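Local coordinates for CmeC (Campylobacter jejuni, PDB 4MT4), which probably forms the outer-membrane channel of a multidrug efflux system, a trimeric conduit of the outer membrane factor family, at residues T159-F164 against S438-I443; Y170-A175 against A427-K432. All coordinates share one frame; numbering follows the deposited sequence.

Interaction 1 of 2, residues T159-F164 against S438-I443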
loop_
_atom_site.group_PDB
_atom_site.type_symbol
_atom_site.label_atom_id
_atom_site.label_comp_id
_atom_site.label_asym_id
_atom_site.label_seq_id
_atom_site.Cartn_x
_atom_site.Cartn_y
_atom_site.Cartn_z
ATOM N N THR B 159 16.686 -7.148 9.206
ATOM C CA THR B 159 17.011 -8.117 10.247
ATOM C C THR B 159 18.110 -7.593 11.169
ATOM O O THR B 159 18.024 -7.722 12.392
ATOM C CB THR B 159 17.456 -9.462 9.641
ATOM O OG1 THR B 159 16.373 -10.034 8.896
ATOM C CG2 THR B 159 17.880 -10.432 10.732
ATOM N N VAL B 160 19.140 -6.996 10.574
ATOM C CA VAL B 160 20.256 -6.444 11.338
ATOM C C VAL B 160 19.807 -5.281 12.217
ATOM O O VAL B 160 20.161 -5.205 13.396
ATOM C CB VAL B 160 21.394 -5.962 10.409
ATOM C CG1 VAL B 160 22.459 -5.217 11.198
ATOM C CG2 VAL B 160 22.002 -7.138 9.661
ATOM N N GLN B 161 19.022 -4.378 11.637
ATOM C CA GLN B 161 18.559 -3.195 12.351
ATOM C C GLN B 161 17.507 -3.537 13.405
ATOM O O GLN B 161 17.357 -2.821 14.393
ATOM C CB GLN B 161 18.004 -2.161 11.367
ATOM C CG GLN B 161 19.069 -1.478 10.515
ATOM C CD GLN B 161 18.509 -0.361 9.656
ATOM O OE1 GLN B 161 17.320 -0.345 9.336
ATOM N NE2 GLN B 161 19.364 0.586 9.283
ATOM N N THR B 162 16.782 -4.631 13.194
ATOM C CA THR B 162 15.821 -5.111 14.184
ATOM C C THR B 162 16.566 -5.741 15.356
ATOM O O THR B 162 16.175 -5.583 16.515
ATOM C CB THR B 162 14.840 -6.136 13.581
ATOM O OG1 THR B 162 14.062 -5.505 12.557
ATOM C CG2 THR B 162 13.904 -6.690 14.647
ATOM N N TYR B 163 17.648 -6.448 15.042
ATOM C CA TYR B 163 18.505 -7.043 16.061
ATOM C C TYR B 163 19.073 -5.975 16.987
ATOM O O TYR B 163 19.028 -6.112 18.208
ATOM C CB TYR B 163 19.646 -7.831 15.410
ATOM C CG TYR B 163 20.738 -8.260 16.370
ATOM C CD1 TYR B 163 20.599 -9.403 17.145
ATOM C CD2 TYR B 163 21.911 -7.525 16.494
ATOM C CE1 TYR B 163 21.594 -9.802 18.021
ATOM C CE2 TYR B 163 22.913 -7.913 17.367
ATOM C CZ TYR B 163 22.748 -9.052 18.128
ATOM O OH TYR B 163 23.739 -9.447 18.996
ATOM N N PHE B 164 19.598 -4.909 16.392
ATOM C CA PHE B 164 20.212 -3.822 17.143
ATOM C C PHE B 164 19.185 -3.040 17.957
ATOM O O PHE B 164 19.485 -2.564 19.052
ATOM C CB PHE B 164 20.962 -2.883 16.197
ATOM C CG PHE B 164 22.339 -3.364 15.837
ATOM C CD1 PHE B 164 23.140 -3.977 16.787
ATOM C CD2 PHE B 164 22.830 -3.214 14.550
ATOM C CE1 PHE B 164 24.407 -4.423 16.465
ATOM C CE2 PHE B 164 24.098 -3.660 14.219
ATOM C CZ PHE B 164 24.888 -4.267 15.179
ATOM N N SER B 438 22.944 3.276 11.606
ATOM C CA SER B 438 23.369 4.307 10.666
ATOM C C SER B 438 24.406 3.731 9.712
ATOM O O SER B 438 24.488 4.133 8.552
ATOM C CB SER B 438 23.936 5.524 11.400
ATOM O OG SER B 438 25.223 5.252 11.928
ATOM N N ILE B 439 25.196 2.786 10.212
ATOM C CA ILE B 439 26.171 2.083 9.387
ATOM C C ILE B 439 25.454 1.273 8.315
ATOM O O ILE B 439 25.839 1.284 7.148
ATOM C CB ILE B 439 27.060 1.142 10.226
ATOM C CG1 ILE B 439 27.780 1.920 11.328
ATOM C CG2 ILE B 439 28.066 0.429 9.340
ATOM C CD1 ILE B 439 28.715 2.987 10.808
ATOM N N VAL B 440 24.401 0.577 8.729
ATOM C CA VAL B 440 23.611 -0.255 7.832
ATOM C C VAL B 440 22.943 0.574 6.736
ATOM O O VAL B 440 22.921 0.172 5.572
ATOM C CB VAL B 440 22.530 -1.036 8.610
ATOM C CG1 VAL B 440 21.714 -1.909 7.670
ATOM C CG2 VAL B 440 23.174 -1.879 9.698
ATOM N N ASP B 441 22.408 1.732 7.116
ATOM C CA ASP B 441 21.739 2.619 6.169
ATOM C C ASP B 441 22.676 3.049 5.044
ATOM O O ASP B 441 22.272 3.124 3.886
ATOM C CB ASP B 441 21.180 3.851 6.886
ATOM C CG ASP B 441 19.929 3.540 7.687
ATOM O OD1 ASP B 441 19.187 2.614 7.294
ATOM O OD2 ASP B 441 19.684 4.221 8.706
ATOM N N VAL B 442 23.928 3.329 5.394
ATOM C CA VAL B 442 24.944 3.679 4.407
ATOM C C VAL B 442 25.227 2.493 3.494
ATOM O O VAL B 442 25.240 2.628 2.271
ATOM C CB VAL B 442 26.260 4.128 5.074
ATOM C CG1 VAL B 442 27.343 4.337 4.025
ATOM C CG2 VAL B 442 26.041 5.394 5.883
ATOM N N ILE B 443 25.451 1.332 4.100
ATOM C CA ILE B 443 25.681 0.101 3.352
ATOM C C ILE B 443 24.497 -0.214 2.439
ATOM O O ILE B 443 24.678 -0.586 1.278
ATOM C CB ILE B 443 25.931 -1.094 4.300
ATOM C CG1 ILE B 443 27.185 -0.849 5.146
ATOM C CG2 ILE B 443 26.062 -2.387 3.509
ATOM C CD1 ILE B 443 27.462 -1.935 6.167
#
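Gln161 reaches across to Val440 and Asp441 where two long helices of the periplasmic alpha-helical barrel, the hallmark of outer membrane factors, run side by side. The local axes are antiparallel (173°) and about 10.1 Å apart, a wide spacing that a long side chain such as glutamine can span. CG of Gln161 stands beside its own backbone N (chi1 -71°), and beyond it the chain is extended, which carries the amide straight over to the partner helix. On the way CG of Gln161 passes CG1 of Val440 at 3.9 Å, so the aliphatic part of the chain packs on valine while its polar end goes on to the carboxylate. There Gln161 NE2 donates to Asp441 OD1 at 2.8 Å. The bond leaves in the amide plane of the glutamine, but it meets the oxygen from above the carboxylate, 62° out of that plane, and the two flat groups stand at right angles. The same NE2 also bonds the backbone O of Asn437, one turn earlier on the second helix, and this double grip fixes the rotation of the amide. Asp441 has a further, long and weak ion pair with Lys444. Beside this polar bridge lies the apolar part of the seam, where two compact, beta-branched valines meet between the backbones. Both have CG1 anti to the backbone N, but they use different branches: CG1 of Val160 touches CG2 of Val440 at 3.7 Å.

Interaction 2 of 2, residues Y170-A175 against A427-K432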
loop_
_atom_site.group_PDB
_atom_site.type_symbol
_atom_site.label_atom_id
_atom_site.label_comp_id
_atom_site.label_asym_id
_atom_site.label_seq_id
_atom_site.Cartn_x
_atom_site.Cartn_y
_atom_site.Cartn_z
ATOM N N TYR B 170 16.967 -4.328 25.197
ATOM C CA TYR B 170 17.476 -5.112 26.316
ATOM C C TYR B 170 18.291 -4.241 27.269
ATOM O O TYR B 170 18.151 -4.340 28.489
ATOM C CB TYR B 170 18.334 -6.279 25.820
ATOM C CG TYR B 170 17.566 -7.551 25.536
ATOM C CD1 TYR B 170 16.944 -8.254 26.562
ATOM C CD2 TYR B 170 17.483 -8.062 24.247
ATOM C CE1 TYR B 170 16.245 -9.422 26.307
ATOM C CE2 TYR B 170 16.790 -9.231 23.985
ATOM C CZ TYR B 170 16.172 -9.906 25.017
ATOM O OH TYR B 170 15.482 -11.068 24.752
ATOM N N GLU B 171 19.138 -3.389 26.699
ATOM C CA GLU B 171 20.009 -2.514 27.476
ATOM C C GLU B 171 19.217 -1.517 28.314
ATOM O O GLU B 171 19.522 -1.300 29.486
ATOM C CB GLU B 171 20.973 -1.769 26.552
ATOM C CG GLU B 171 22.096 -2.636 26.002
ATOM C CD GLU B 171 23.118 -2.998 27.061
ATOM O OE1 GLU B 171 23.907 -2.112 27.453
ATOM O OE2 GLU B 171 23.130 -4.166 27.505
ATOM N N ASN B 172 18.202 -0.908 27.708
ATOM C CA ASN B 172 17.356 0.040 28.421
ATOM C C ASN B 172 16.516 -0.649 29.492
ATOM O O ASN B 172 16.259 -0.077 30.552
ATOM C CB ASN B 172 16.447 0.791 27.446
ATOM C CG ASN B 172 17.201 1.805 26.611
ATOM O OD1 ASN B 172 18.310 2.208 26.955
ATOM N ND2 ASN B 172 16.595 2.230 25.508
ATOM N N GLU B 173 16.096 -1.879 29.213
ATOM C CA GLU B 173 15.317 -2.655 30.171
ATOM C C GLU B 173 16.158 -3.045 31.382
ATOM O O GLU B 173 15.689 -2.991 32.519
ATOM C CB GLU B 173 14.745 -3.908 29.509
ATOM C CG GLU B 173 14.017 -4.834 30.472
ATOM C CD GLU B 173 13.619 -6.143 29.829
ATOM O OE1 GLU B 173 13.734 -6.251 28.591
ATOM O OE2 GLU B 173 13.198 -7.064 30.559
ATOM N N ASN B 174 17.404 -3.435 31.129
ATOM C CA ASN B 174 18.314 -3.832 32.195
ATOM C C ASN B 174 18.725 -2.638 33.050
ATOM O O ASN B 174 18.902 -2.759 34.261
ATOM C CB ASN B 174 19.554 -4.512 31.614
ATOM C CG ASN B 174 19.998 -5.709 32.432
ATOM O OD1 ASN B 174 20.683 -5.565 33.445
ATOM N ND2 ASN B 174 19.613 -6.900 31.992
ATOM N N ALA B 175 18.878 -1.484 32.407
ATOM C CA ALA B 175 19.217 -0.252 33.110
ATOM C C ALA B 175 18.051 0.193 33.984
ATOM O O ALA B 175 18.244 0.698 35.089
ATOM C CB ALA B 175 19.591 0.841 32.121
ATOM N N ALA B 427 19.688 7.438 26.961
ATOM C CA ALA B 427 19.953 8.233 25.766
ATOM C C ALA B 427 21.214 7.755 25.057
ATOM O O ALA B 427 21.269 7.721 23.831
ATOM C CB ALA B 427 20.073 9.708 26.122
ATOM N N PHE B 428 22.221 7.374 25.836
ATOM C CA PHE B 428 23.473 6.885 25.269
ATOM C C PHE B 428 23.284 5.525 24.609
ATOM O O PHE B 428 23.902 5.235 23.585
ATOM C CB PHE B 428 24.560 6.801 26.342
ATOM C CG PHE B 428 25.882 6.303 25.826
ATOM C CD1 PHE B 428 26.429 6.825 24.667
ATOM C CD2 PHE B 428 26.580 5.323 26.508
ATOM C CE1 PHE B 428 27.642 6.372 24.190
ATOM C CE2 PHE B 428 27.796 4.866 26.040
ATOM C CZ PHE B 428 28.329 5.392 24.878
ATOM N N ASN B 429 22.434 4.691 25.201
ATOM C CA ASN B 429 22.091 3.405 24.606
ATOM C C ASN B 429 21.403 3.588 23.259
ATOM O O ASN B 429 21.717 2.898 22.290
ATOM C CB ASN B 429 21.188 2.596 25.540
ATOM C CG ASN B 429 21.925 2.064 26.752
ATOM O OD1 ASN B 429 23.133 1.838 26.709
ATOM N ND2 ASN B 429 21.195 1.851 27.840
ATOM N N ASN B 430 20.467 4.530 23.206
ATOM C CA ASN B 430 19.715 4.807 21.989
ATOM C C ASN B 430 20.595 5.351 20.868
ATOM O O ASN B 430 20.407 5.006 19.705
ATOM C CB ASN B 430 18.580 5.787 22.286
ATOM C CG ASN B 430 17.548 5.212 23.235
ATOM O OD1 ASN B 430 17.689 4.086 23.713
ATOM N ND2 ASN B 430 16.505 5.984 23.518
ATOM N N ILE B 431 21.549 6.205 21.225
ATOM C CA ILE B 431 22.499 6.748 20.260
ATOM C C ILE B 431 23.437 5.655 19.760
ATOM O O ILE B 431 23.768 5.595 18.575
ATOM C CB ILE B 431 23.333 7.898 20.869
ATOM C CG1 ILE B 431 22.434 9.089 21.201
ATOM C CG2 ILE B 431 24.446 8.326 19.922
ATOM C CD1 ILE B 431 21.760 9.702 19.998
ATOM N N LYS B 432 23.848 4.786 20.677
ATOM C CA LYS B 432 24.804 3.724 20.385
ATOM C C LYS B 432 24.336 2.812 19.252
ATOM O O LYS B 432 25.113 2.466 18.360
ATOM C CB LYS B 432 25.057 2.897 21.645
ATOM C CG LYS B 432 26.209 1.914 21.536
ATOM C CD LYS B 432 26.451 1.229 22.870
ATOM C CE LYS B 432 26.606 2.248 23.992
ATOM N NZ LYS B 432 26.711 1.611 25.335
HETATM O O HOH W 1 25.073 -1.404 25.159
#
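Asn172 lies between Asn429 and Asn430, giving one end of its amide to each, so that three short amides bridge the two helices. The side chains of Asn172 and Asn429 lie alongside one another, pointing opposite ways, their amide planes 39° apart, and Asn429 ND2 donates to Asn172 OD1 at 3.0 Å. The donor keeps this bond in its own amide plane, while at the acceptor it is tilted 20° from the carbonyl plane. Asn430 instead crosses Asn172 at about a right angle. Here Asn172 ND2 donates to Asn430 OD1 at 2.8 Å, a nearly straight bond that lies in the carbonyl plane on a lone pair. Asparagine suits the middle place because its amide accepts on one side and donates on the other. Its CG sits beside the backbone N (chi1 -73°), which swings the amide toward the partner helix although the CB bond itself does not aim there. The acceptor Asn430 OD1 takes a second bond from Asn168 ND2, one turn earlier on the first helix. Asn429, largely buried, also rests its ND2 against the methylene CB of Glu171 at 3.8 Å. The Glu171 chain bends at chi2, and its carboxylate turns to a water, which donates to Glu171 OE1 at 2.7 Å. Glutamate and lysine approach each other through this one water, whose link to the lysine is weak; Glu171 OE1 and Lys432 NZ are 5.1 Å apart. Ile431 packs on Leu216 of a neighbouring subunit. This chain of amide hydrogen bonds links two antiparallel helices of the alpha-helical barrel that marks outer membrane efflux channels.

In the fold
Both contacts join helix 129-195 to helix 411-445, at two levels of one antiparallel seam. Their centres lie about 16 Å apart and their nearest atoms about 7 Å apart, so they do not touch. Because the helices run in opposite directions, interaction 2 is nested within the loop closed by interaction 1. Between the two levels the seam continues through Phe164, which packs on Tyr433, Ala436 and Asn437. Interaction 1 is about 15 Å from the centre of the chain and interaction 2 about 30 Å, measured between centres. No other subunit touches the segments of interaction 1, whereas in interaction 2 one residue, Ile431, meets a neighbouring subunit.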